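Local coordinates for aminopeptidase N (Francisella tularensis subsp. tularensis, PDB 5DLL), which is a zinc-dependent aminopeptidase of the M1 family that releases N-terminal amino acids from peptides, probably in the breakdown of intracellular peptides, at residues A[71-74]-A[79-82]; A[46-51]-A[62-67]; A[119-124]-A[128-133]. All blocks are in the same frame, centred on the assembly; numbering follows the deposited sequence.

Interaction 1 (A[71-74]-A[79-82]); sequences LLSI and KHLS
The imidazole of His80 slants toward strand 70-76, meeting Ser73 OG and Ile74 O obliquely. Ser73 OG lies 3.9 Å from His80 CE1, and Ile74 O is 3.9 Å from His80 ND1, so both are van der Waals neighbours rather than hydrogen-bond partners. These strands, 70-76 and 79-80, form a tight beta hairpin at the margin of the N-terminal domain. His80 CG lies beside its own backbone N (chi1 -78°), which swings the ring back toward Ser73 and Ile74; a polar ring suits this solvent-facing surface, where it also touches Lys75.

Just past His80, the backbone ties the hairpin together: Leu81 N donates to Ile74 O at 3.2 Å with a nearly straight N-H...O angle of 168°. Beneath that bond the side chains turn apolar. Ile74 and Leu81 pass each other at a slant, the Leu81 CD1 methyl resting against both CG1 and CD1 of the isoleucine. Phe86 touches both residues, and Leu93 and Leu104 close further around Ile74, so branched aliphatic chains fit here while serine and histidine take the outer surface.

Strand 70-76 itself carries a classic beta bulge, Leu72 and Ser73 both facing Val107 of strand 101-110. The apolar contact itself closes on two methyls, Ile74 CD1 and Leu81 CD1, 4.0 Å apart.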
ATOM      1  N   LEU A  71      19.579 -21.620 -26.802  1.00 38.58           N
ATOM      2  CA  LEU A  71      19.586 -23.035 -26.435  1.00 40.29           C
ATOM      3  C   LEU A  71      20.838 -23.744 -26.949  1.00 41.71           C
ATOM      4  O   LEU A  71      20.959 -23.994 -28.145  1.00 45.53           O
ATOM      5  CB  LEU A  71      18.347 -23.729 -27.004  1.00 44.37           C
ATOM      6  CG  LEU A  71      18.220 -25.233 -26.745  1.00 50.72           C
ATOM      7  CD1 LEU A  71      18.114 -25.505 -25.252  1.00 50.36           C
ATOM      8  CD2 LEU A  71      17.019 -25.799 -27.485  1.00 51.24           C
ATOM      9  N   LEU A  72      21.746 -24.091 -26.040  1.00 39.86           N
ATOM     10  CA  LEU A  72      22.985 -24.780 -26.402  1.00 43.26           C
ATOM     11  C   LEU A  72      22.861 -26.298 -26.348  1.00 44.82           C
ATOM     12  O   LEU A  72      23.649 -27.003 -26.976  1.00 56.82           O
ATOM     13  CB  LEU A  72      24.125 -24.349 -25.474  1.00 43.52           C
ATOM     14  CG  LEU A  72      24.367 -22.847 -25.352  1.00 44.34           C
ATOM     15  CD1 LEU A  72      25.521 -22.579 -24.400  1.00 42.97           C
ATOM     16  CD2 LEU A  72      24.635 -22.239 -26.719  1.00 48.75           C
ATOM     17  N   SER A  73      21.897 -26.808 -25.587  1.00 44.29           N
ATOM     18  CA  SER A  73      21.778 -28.251 -25.382  1.00 46.67           C
ATOM     19  C   SER A  73      20.435 -28.629 -24.778  1.00 42.83           C
ATOM     20  O   SER A  73      19.844 -27.858 -24.021  1.00 47.94           O
ATOM     21  CB  SER A  73      22.901 -28.763 -24.471  1.00 45.84           C
ATOM     22  OG  SER A  73      22.710 -30.131 -24.153  1.00 47.51           O
ATOM     23  N   ILE A  74      19.973 -29.830 -25.114  1.00 40.90           N
ATOM     24  CA  ILE A  74      18.715 -30.358 -24.597  1.00 40.61           C
ATOM     25  C   ILE A  74      18.740 -31.887 -24.617  1.00 43.75           C
ATOM     26  O   ILE A  74      19.031 -32.503 -25.648  1.00 44.76           O
ATOM     27  CB  ILE A  74      17.499 -29.816 -25.383  1.00 43.10           C
ATOM     28  CG1 ILE A  74      16.193 -30.375 -24.814  1.00 45.15           C
ATOM     29  CG2 ILE A  74      17.605 -30.135 -26.870  1.00 49.42           C
ATOM     30  CD1 ILE A  74      14.958 -29.680 -25.345  1.00 49.61           C
ATOM     31  N   LYS A  79      19.340 -38.572 -22.556  1.00 65.35           N
ATOM     32  CA  LYS A  79      19.646 -38.764 -23.974  1.00 66.78           C
ATOM     33  C   LYS A  79      19.300 -37.497 -24.765  1.00 59.47           C
ATOM     34  O   LYS A  79      18.268 -36.874 -24.516  1.00 60.42           O
ATOM     35  CB  LYS A  79      18.858 -39.954 -24.524  1.00 70.97           C
ATOM     36  CG  LYS A  79      19.423 -40.515 -25.817  1.00 76.91           C
ATOM     37  CD  LYS A  79      18.404 -41.358 -26.562  1.00 76.30           C
ATOM     38  CE  LYS A  79      18.995 -41.888 -27.857  1.00 84.87           C
ATOM     39  NZ  LYS A  79      17.972 -42.558 -28.703  1.00 92.29           N
ATOM     40  N   HIS A  80      20.159 -37.125 -25.713  1.00 56.71           N
ATOM     41  CA  HIS A  80      19.964 -35.906 -26.515  1.00 55.20           C
ATOM     42  C   HIS A  80      18.718 -35.972 -27.389  1.00 55.10           C
ATOM     43  O   HIS A  80      18.334 -37.043 -27.859  1.00 57.91           O
ATOM     44  CB  HIS A  80      21.179 -35.639 -27.410  1.00 54.76           C
ATOM     45  CG  HIS A  80      22.338 -35.027 -26.689  1.00 58.62           C
ATOM     46  ND1 HIS A  80      22.565 -33.668 -26.666  1.00 65.69           N
ATOM     47  CD2 HIS A  80      23.335 -35.588 -25.965  1.00 61.92           C
ATOM     48  CE1 HIS A  80      23.650 -33.417 -25.957  1.00 70.27           C
ATOM     49  NE2 HIS A  80      24.138 -34.565 -25.522  1.00 68.44           N
ATOM     50  N   LEU A  81      18.089 -34.818 -27.600  1.00 56.02           N
ATOM     51  CA  LEU A  81      16.983 -34.708 -28.547  1.00 59.67           C
ATOM     52  C   LEU A  81      17.480 -34.123 -29.861  1.00 58.01           C
ATOM     53  O   LEU A  81      18.245 -33.154 -29.873  1.00 57.93           O
ATOM     54  CB  LEU A  81      15.867 -33.827 -27.991  1.00 54.83           C
ATOM     55  CG  LEU A  81      15.094 -34.352 -26.783  1.00 53.25           C
ATOM     56  CD1 LEU A  81      14.000 -33.363 -26.411  1.00 51.56           C
ATOM     57  CD2 LEU A  81      14.500 -35.725 -27.059  1.00 56.90           C
ATOM     58  N   SER A  82      17.039 -34.723 -30.962  1.00 62.65           N
ATOM     59  CA  SER A  82      17.363 -34.236 -32.298  1.00 71.75           C
ATOM     60  C   SER A  82      16.448 -33.060 -32.644  1.00 76.07           C
ATOM     61  O   SER A  82      15.358 -32.948 -32.083  1.00 67.27           O
ATOM     62  CB  SER A  82      17.176 -35.357 -33.322  1.00 74.56           C
ATOM     63  OG  SER A  82      15.872 -35.914 -33.240  1.00 67.77           O
TER

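Interaction 2 (A[46-51]-A[62-67]); sequences ANLYIV and LVLDGV
Ile50 and Leu62 reach toward each other tip to tip, their methyls Ile50 CD1 and Leu62 CD2 standing 4.1 Å apart. One step along, Leu48 CD2 and Leu64 CD2 make a looser contact at 4.4 Å. This is face-to-face packing of two beta sheets: strand 42-52 belongs to the large mixed sheet of the N-terminal domain, and strand 62-65 to a small antiparallel sheet laid against it. No hydrogen bond crosses between the segments. The CA atoms of Leu48 and Leu64 are 11.0 Å apart, a spacing that side chains alone bridge.

Strand alternation selects the residues. Every second side chain, Leu48 and Ile50 on one strand, Leu62 and Leu64 on the other, points into the interface, and long aliphatic chains are what it takes to span the gap. With chi1 at -171°, Leu62 turns CG away from its backbone N and beside the carbonyl carbon, and CD2 meets the isoleucine from there.

Farther out, Tyr26 touches both Ile50 and Leu62, while Phe102 and Leu104 of strand 101-110 extend the apolar layer beside Ile50 and Leu64. Backbone hydrogen bonds of Leu48 with Leu104 and of Ala46 with Thr106, a ligand of the bound sodium ion, hold strand 42-52 in its sheet. At the end of strand 62-65 the side chain turns polar: Asp65 OD2 accepts a hydrogen bond from Asp145 N.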
ATOM      1  N   ALA A  46      19.756 -26.638 -16.325  1.00 37.48           N
ATOM      2  CA  ALA A  46      18.563 -26.875 -15.508  1.00 36.68           C
ATOM      3  C   ALA A  46      18.017 -28.283 -15.695  1.00 40.67           C
ATOM      4  O   ALA A  46      17.702 -28.687 -16.816  1.00 37.22           O
ATOM      5  CB  ALA A  46      17.481 -25.855 -15.827  1.00 33.19           C
ATOM      6  N   ASN A  47      17.901 -29.014 -14.587  1.00 44.71           N
ATOM      7  CA  ASN A  47      17.315 -30.346 -14.586  1.00 46.79           C
ATOM      8  C   ASN A  47      15.910 -30.290 -14.018  1.00 41.98           C
ATOM      9  O   ASN A  47      15.729 -30.092 -12.820  1.00 48.64           O
ATOM     10  CB  ASN A  47      18.160 -31.307 -13.757  1.00 53.91           C
ATOM     11  CG  ASN A  47      19.354 -31.832 -14.514  1.00 51.91           C
ATOM     12  OD1 ASN A  47      19.488 -33.035 -14.709  1.00 64.54           O
ATOM     13  ND2 ASN A  47      20.233 -30.935 -14.939  1.00 55.71           N
ATOM     14  N   LEU A  48      14.925 -30.469 -14.889  1.00 41.46           N
ATOM     15  CA  LEU A  48      13.521 -30.399 -14.515  1.00 39.61           C
ATOM     16  C   LEU A  48      12.986 -31.810 -14.388  1.00 40.27           C
ATOM     17  O   LEU A  48      12.991 -32.564 -15.364  1.00 35.59           O
ATOM     18  CB  LEU A  48      12.718 -29.644 -15.584  1.00 39.98           C
ATOM     19  CG  LEU A  48      12.715 -28.115 -15.509  1.00 40.21           C
ATOM     20  CD1 LEU A  48      14.085 -27.555 -15.165  1.00 43.32           C
ATOM     21  CD2 LEU A  48      12.203 -27.525 -16.815  1.00 42.24           C
ATOM     22  N   TYR A  49      12.528 -32.165 -13.190  1.00 44.15           N
ATOM     23  CA  TYR A  49      11.956 -33.488 -12.943  1.00 44.70           C
ATOM     24  C   TYR A  49      10.446 -33.393 -13.052  1.00 41.86           C
ATOM     25  O   TYR A  49       9.767 -32.945 -12.136  1.00 40.84           O
ATOM     26  CB  TYR A  49      12.425 -34.039 -11.601  1.00 42.46           C
ATOM     27  CG  TYR A  49      13.924 -34.237 -11.590  1.00 42.49           C
ATOM     28  CD1 TYR A  49      14.492 -35.414 -12.052  1.00 44.59           C
ATOM     29  CD2 TYR A  49      14.775 -33.227 -11.164  1.00 41.97           C
ATOM     30  CE1 TYR A  49      15.865 -35.589 -12.064  1.00 43.16           C
ATOM     31  CE2 TYR A  49      16.146 -33.394 -11.177  1.00 40.32           C
ATOM     32  CZ  TYR A  49      16.683 -34.576 -11.625  1.00 39.82           C
ATOM     33  OH  TYR A  49      18.046 -34.735 -11.630  1.00 44.82           O
ATOM     34  N   ILE A  50       9.948 -33.825 -14.205  1.00 45.00           N
ATOM     35  CA  ILE A  50       8.597 -33.533 -14.659  1.00 43.28           C
ATOM     36  C   ILE A  50       7.735 -34.792 -14.638  1.00 45.49           C
ATOM     37  O   ILE A  50       8.225 -35.899 -14.880  1.00 45.07           O
ATOM     38  CB  ILE A  50       8.646 -32.962 -16.095  1.00 40.04           C
ATOM     39  CG1 ILE A  50       9.505 -31.690 -16.135  1.00 39.19           C
ATOM     40  CG2 ILE A  50       7.247 -32.676 -16.625  1.00 40.20           C
ATOM     41  CD1 ILE A  50       9.993 -31.324 -17.519  1.00 43.91           C
ATOM     42  N   VAL A  51       6.447 -34.610 -14.360  1.00 50.02           N
ATOM     43  CA  VAL A  51       5.496 -35.718 -14.323  1.00 49.55           C
ATOM     44  C   VAL A  51       4.151 -35.312 -14.938  1.00 46.60           C
ATOM     45  O   VAL A  51       3.717 -34.168 -14.812  1.00 39.37           O
ATOM     46  CB  VAL A  51       5.304 -36.236 -12.879  1.00 51.43           C
ATOM     47  CG1 VAL A  51       4.540 -35.230 -12.026  1.00 50.22           C
ATOM     48  CG2 VAL A  51       4.608 -37.589 -12.883  1.00 60.23           C
ATOM     49  N   LEU A  62       4.559 -31.243 -24.281  1.00 47.02           N
ATOM     50  CA  LEU A  62       5.092 -30.314 -23.296  1.00 44.63           C
ATOM     51  C   LEU A  62       5.318 -28.955 -23.959  1.00 44.12           C
ATOM     52  O   LEU A  62       5.973 -28.871 -24.996  1.00 46.20           O
ATOM     53  CB  LEU A  62       6.408 -30.847 -22.724  1.00 44.70           C
ATOM     54  CG  LEU A  62       7.002 -30.113 -21.515  1.00 45.80           C
ATOM     55  CD1 LEU A  62       6.168 -30.349 -20.261  1.00 43.31           C
ATOM     56  CD2 LEU A  62       8.446 -30.545 -21.288  1.00 44.17           C
ATOM     57  N   VAL A  63       4.767 -27.901 -23.361  1.00 41.53           N
ATOM     58  CA  VAL A  63       4.936 -26.539 -23.864  1.00 45.42           C
ATOM     59  C   VAL A  63       5.623 -25.684 -22.796  1.00 45.48           C
ATOM     60  O   VAL A  63       4.964 -25.122 -21.922  1.00 45.84           O
ATOM     61  CB  VAL A  63       3.580 -25.900 -24.263  1.00 46.51           C
ATOM     62  CG1 VAL A  63       3.788 -24.501 -24.837  1.00 45.02           C
ATOM     63  CG2 VAL A  63       2.836 -26.783 -25.257  1.00 44.81           C
ATOM     64  N   LEU A  64       6.947 -25.597 -22.870  1.00 44.26           N
ATOM     65  CA  LEU A  64       7.719 -24.764 -21.948  1.00 43.95           C
ATOM     66  C   LEU A  64       7.780 -23.314 -22.421  1.00 39.97           C
ATOM     67  O   LEU A  64       7.906 -23.052 -23.612  1.00 48.75           O
ATOM     68  CB  LEU A  64       9.141 -25.308 -21.801  1.00 45.73           C
ATOM     69  CG  LEU A  64       9.242 -26.682 -21.139  1.00 47.77           C
ATOM     70  CD1 LEU A  64      10.614 -27.285 -21.380  1.00 53.48           C
ATOM     71  CD2 LEU A  64       8.953 -26.588 -19.652  1.00 50.68           C
ATOM     72  N   ASP A  65       7.690 -22.383 -21.477  1.00 37.61           N
ATOM     73  CA  ASP A  65       7.852 -20.956 -21.745  1.00 38.40           C
ATOM     74  C   ASP A  65       9.336 -20.583 -21.676  1.00 35.76           C
ATOM     75  O   ASP A  65      10.056 -21.037 -20.783  1.00 35.28           O
ATOM     76  CB  ASP A  65       7.068 -20.127 -20.715  1.00 46.10           C
ATOM     77  CG  ASP A  65       5.574 -20.441 -20.711  1.00 51.48           C
ATOM     78  OD1 ASP A  65       4.901 -20.165 -21.730  1.00 52.91           O
ATOM     79  OD2 ASP A  65       5.071 -20.949 -19.681  1.00 47.18           O
ATOM     80  N   GLY A  66       9.789 -19.752 -22.610  1.00 36.35           N
ATOM     81  CA  GLY A  66      11.182 -19.303 -22.633  1.00 40.22           C
ATOM     82  C   GLY A  66      11.387 -18.153 -23.600  1.00 38.81           C
ATOM     83  O   GLY A  66      10.933 -18.215 -24.740  1.00 43.95           O
ATOM     84  N   VAL A  67      12.068 -17.103 -23.148  1.00 33.60           N
ATOM     85  CA  VAL A  67      12.162 -15.859 -23.907  1.00 34.05           C
ATOM     86  C   VAL A  67      13.583 -15.300 -23.868  1.00 34.42           C
ATOM     87  O   VAL A  67      14.173 -15.169 -22.800  1.00 33.61           O
ATOM     88  CB  VAL A  67      11.163 -14.812 -23.361  1.00 34.09           C
ATOM     89  CG1 VAL A  67      11.329 -13.469 -24.060  1.00 33.97           C
ATOM     90  CG2 VAL A  67       9.734 -15.317 -23.510  1.00 35.37           C
TER

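Interaction 3 (A[119-124]-A[128-133]); sequences EGLYKS and FSTQCE
Tyr122 N donates to Ser129 O at 2.9 Å, with an almost linear N-H...O angle of 175°. The same carbonyl oxygen sits 3.6 Å above the plane of the Tyr122 ring, over its centre: with CG between the backbone N and the carbonyl carbon (chi1 55°), the ring folds back across the partner strand. Gln131 CB meets the ring near its plane, at the edge, 4.0 Å from Tyr122 CE2. The return bond, Ser129 N to Tyr122 O, measures 3.0 Å.

These paired bonds belong to an antiparallel beta hairpin, strands 122-123 and 128-131, at the edge of a four-stranded sheet; Phe128 continues the sheet by backbone bonding to Ala203. Toward its open end the ladder loosens, and Gly120 N to Gln131 O is only a weak, bent bond. Gly120 has a positive phi, a conformation that glycine adopts more readily than residues with a side chain.

On the other face, at the non-hydrogen-bonded pair Lys123 and Phe128, the extended lysine lays its CD over the ring in a CH-pi contact, 4.0 Å from the Phe128 centroid, while NZ runs on to hydrogen-bond Tyr164 OH. Leu121 CD1 packs beside Phe128 CB and Thr130 CG2.

Gln131, whose side chain lies about 10 Å from the bound zinc ion, touches Met275 of the GAMEN motif characteristic of M1 aminopeptidases. Gln131 NE2 donates a hydrogen bond to Glu133 O at 2.9 Å, in the carbonyl plane and on a lone pair.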
ATOM      1  N   GLU A 119      13.464  -7.610 -15.678  1.00 45.24           N
ATOM      2  CA  GLU A 119      12.929  -8.931 -15.366  1.00 43.89           C
ATOM      3  C   GLU A 119      14.026  -9.950 -15.618  1.00 38.92           C
ATOM      4  O   GLU A 119      15.081  -9.604 -16.141  1.00 45.99           O
ATOM      5  CB  GLU A 119      11.743  -9.263 -16.265  1.00 50.40           C
ATOM      6  CG  GLU A 119      10.536  -8.363 -16.107  1.00 57.66           C
ATOM      7  CD  GLU A 119       9.331  -8.908 -16.847  1.00 72.00           C
ATOM      8  OE1 GLU A 119       9.525  -9.542 -17.911  1.00 54.91           O
ATOM      9  OE2 GLU A 119       8.196  -8.712 -16.360  1.00 86.39           O
ATOM     10  N   GLY A 120      13.776 -11.207 -15.265  1.00 35.08           N
ATOM     11  CA  GLY A 120      14.785 -12.257 -15.398  1.00 31.54           C
ATOM     12  C   GLY A 120      16.056 -11.876 -14.670  1.00 32.07           C
ATOM     13  O   GLY A 120      16.009 -11.176 -13.663  1.00 34.95           O
ATOM     14  N   LEU A 121      17.194 -12.325 -15.181  1.00 33.26           N
ATOM     15  CA  LEU A 121      18.478 -11.976 -14.593  1.00 33.80           C
ATOM     16  C   LEU A 121      18.988 -10.710 -15.265  1.00 35.59           C
ATOM     17  O   LEU A 121      19.073 -10.653 -16.491  1.00 40.43           O
ATOM     18  CB  LEU A 121      19.471 -13.126 -14.774  1.00 32.85           C
ATOM     19  CG  LEU A 121      20.861 -12.975 -14.158  1.00 35.13           C
ATOM     20  CD1 LEU A 121      20.787 -12.690 -12.668  1.00 38.19           C
ATOM     21  CD2 LEU A 121      21.657 -14.244 -14.412  1.00 38.42           C
ATOM     22  N   TYR A 122      19.302  -9.690 -14.471  1.00 37.72           N
ATOM     23  CA  TYR A 122      19.914  -8.471 -14.997  1.00 40.70           C
ATOM     24  C   TYR A 122      21.066  -8.014 -14.110  1.00 39.10           C
ATOM     25  O   TYR A 122      21.287  -8.576 -13.045  1.00 41.74           O
ATOM     26  CB  TYR A 122      18.866  -7.365 -15.183  1.00 43.23           C
ATOM     27  CG  TYR A 122      18.071  -7.022 -13.951  1.00 44.80           C
ATOM     28  CD1 TYR A 122      18.545  -6.093 -13.028  1.00 48.14           C
ATOM     29  CD2 TYR A 122      16.829  -7.608 -13.719  1.00 46.14           C
ATOM     30  CE1 TYR A 122      17.813  -5.772 -11.896  1.00 49.00           C
ATOM     31  CE2 TYR A 122      16.088  -7.289 -12.593  1.00 46.65           C
ATOM     32  CZ  TYR A 122      16.587  -6.374 -11.686  1.00 47.35           C
ATOM     33  OH  TYR A 122      15.857  -6.056 -10.570  1.00 49.53           O
ATOM     34  N   LYS A 123      21.806  -7.008 -14.565  1.00 45.98           N
ATOM     35  CA  LYS A 123      22.995  -6.537 -13.858  1.00 57.30           C
ATOM     36  C   LYS A 123      23.070  -5.015 -13.866  1.00 65.65           C
ATOM     37  O   LYS A 123      23.135  -4.401 -14.930  1.00 72.54           O
ATOM     38  CB  LYS A 123      24.249  -7.125 -14.501  1.00 60.22           C
ATOM     39  CG  LYS A 123      25.505  -6.965 -13.665  1.00 63.17           C
ATOM     40  CD  LYS A 123      26.691  -7.614 -14.353  1.00 75.29           C
ATOM     41  CE  LYS A 123      28.006  -7.162 -13.743  1.00 95.21           C
ATOM     42  NZ  LYS A 123      29.169  -7.768 -14.451  1.00115.81           N
ATOM     43  N   SER A 124      23.075  -4.419 -12.675  1.00 79.91           N
ATOM     44  CA  SER A 124      23.039  -2.965 -12.528  1.00 82.63           C
ATOM     45  C   SER A 124      24.004  -2.488 -11.438  1.00 80.30           C
ATOM     46  O   SER A 124      23.684  -2.525 -10.248  1.00 68.56           O
ATOM     47  CB  SER A 124      21.611  -2.512 -12.212  1.00 89.88           C
ATOM     48  OG  SER A 124      20.684  -3.075 -13.127  1.00 89.45           O
ATOM     49  N   PHE A 128      24.585  -8.757  -9.939  1.00 42.58           N
ATOM     50  CA  PHE A 128      23.516  -9.538 -10.547  1.00 40.51           C
ATOM     51  C   PHE A 128      22.325  -9.560  -9.613  1.00 38.47           C
ATOM     52  O   PHE A 128      22.480  -9.629  -8.397  1.00 41.02           O
ATOM     53  CB  PHE A 128      23.954 -10.977 -10.815  1.00 42.05           C
ATOM     54  CG  PHE A 128      25.008 -11.107 -11.872  1.00 40.63           C
ATOM     55  CD1 PHE A 128      24.661 -11.184 -13.211  1.00 42.37           C
ATOM     56  CD2 PHE A 128      26.350 -11.168 -11.527  1.00 40.50           C
ATOM     57  CE1 PHE A 128      25.637 -11.311 -14.186  1.00 37.46           C
ATOM     58  CE2 PHE A 128      27.324 -11.298 -12.500  1.00 36.52           C
ATOM     59  CZ  PHE A 128      26.967 -11.371 -13.826  1.00 34.82           C
ATOM     60  N   SER A 129      21.137  -9.518 -10.197  1.00 38.36           N
ATOM     61  CA  SER A 129      19.899  -9.461  -9.435  1.00 39.61           C
ATOM     62  C   SER A 129      18.768  -9.901 -10.349  1.00 37.68           C
ATOM     63  O   SER A 129      18.863  -9.748 -11.561  1.00 42.01           O
ATOM     64  CB  SER A 129      19.665  -8.034  -8.920  1.00 37.97           C
ATOM     65  OG  SER A 129      18.299  -7.807  -8.617  1.00 41.75           O
ATOM     66  N   THR A 130      17.701 -10.440  -9.770  1.00 38.78           N
ATOM     67  CA  THR A 130      16.576 -10.939 -10.554  1.00 39.78           C
ATOM     68  C   THR A 130      15.282 -10.222 -10.217  1.00 39.25           C
ATOM     69  O   THR A 130      15.220  -9.400  -9.301  1.00 38.74           O
ATOM     70  CB  THR A 130      16.336 -12.440 -10.305  1.00 39.74           C
ATOM     71  OG1 THR A 130      15.950 -12.633  -8.939  1.00 42.04           O
ATOM     72  CG2 THR A 130      17.583 -13.249 -10.606  1.00 38.80           C
ATOM     73  N   GLN A 131      14.257 -10.554 -10.990  1.00 38.15           N
ATOM     74  CA  GLN A 131      12.882 -10.180 -10.703  1.00 39.26           C
ATOM     75  C   GLN A 131      12.016 -11.093 -11.556  1.00 40.01           C
ATOM     76  O   GLN A 131      12.082 -11.039 -12.785  1.00 45.31           O
ATOM     77  CB  GLN A 131      12.627  -8.713 -11.052  1.00 40.10           C
ATOM     78  CG  GLN A 131      11.166  -8.298 -11.021  1.00 40.79           C
ATOM     79  CD  GLN A 131      10.524  -8.517  -9.667  1.00 45.70           C
ATOM     80  OE1 GLN A 131      11.144  -8.284  -8.627  1.00 47.35           O
ATOM     81  NE2 GLN A 131       9.272  -8.961  -9.671  1.00 47.98           N
ATOM     82  N   CYS A 132      11.223 -11.944 -10.911  1.00 37.04           N
ATOM     83  CA  CYS A 132      10.497 -12.984 -11.626  1.00 36.10           C
ATOM     84  C   CYS A 132       8.970 -12.865 -11.585  1.00 38.03           C
ATOM     85  O   CYS A 132       8.295 -13.535 -12.360  1.00 40.74           O
ATOM     86  CB  CYS A 132      10.954 -14.356 -11.133  1.00 35.47           C
ATOM     87  SG  CYS A 132      12.709 -14.671 -11.462  1.00 37.09           S
ATOM     88  N   GLU A 133       8.412 -12.034 -10.710  1.00 42.24           N
ATOM     89  CA  GLU A 133       6.970 -11.772 -10.764  1.00 46.53           C
ATOM     90  C   GLU A 133       6.721 -10.707 -11.827  1.00 44.07           C
ATOM     91  O   GLU A 133       7.407  -9.690 -11.818  1.00 40.68           O
ATOM     92  CB  GLU A 133       6.424 -11.297  -9.415  1.00 52.19           C
ATOM     93  CG  GLU A 133       4.910 -11.075  -9.409  1.00 55.49           C
ATOM     94  CD  GLU A 133       4.346 -10.761  -8.034  1.00 52.79           C
ATOM     95  OE1 GLU A 133       5.080 -10.212  -7.190  1.00 56.39           O
ATOM     96  OE2 GLU A 133       3.157 -11.058  -7.797  1.00 55.92           O
TER

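How the interactions relate
All three contacts lie in the N-terminal domain, but they join strands in two ways. Interactions 1 and 3 are hairpins whose backbones bond directly; interaction 2 joins two separate sheets through side chains alone. Interaction 1 is partly exposed and mixes polar groups outside with leucine and isoleucine inside, whereas interactions 2 and 3 are buried, the former wholly aliphatic, the latter combining aromatic, polar and backbone contacts. Strand 70-76 is the next strand after 62-65 in the chain, making interactions 1 and 2 sequence neighbours with centres 13 Å apart, and both reach the large mixed sheet. Interaction 3 uses another sheet and comes closest of the three to the zinc site.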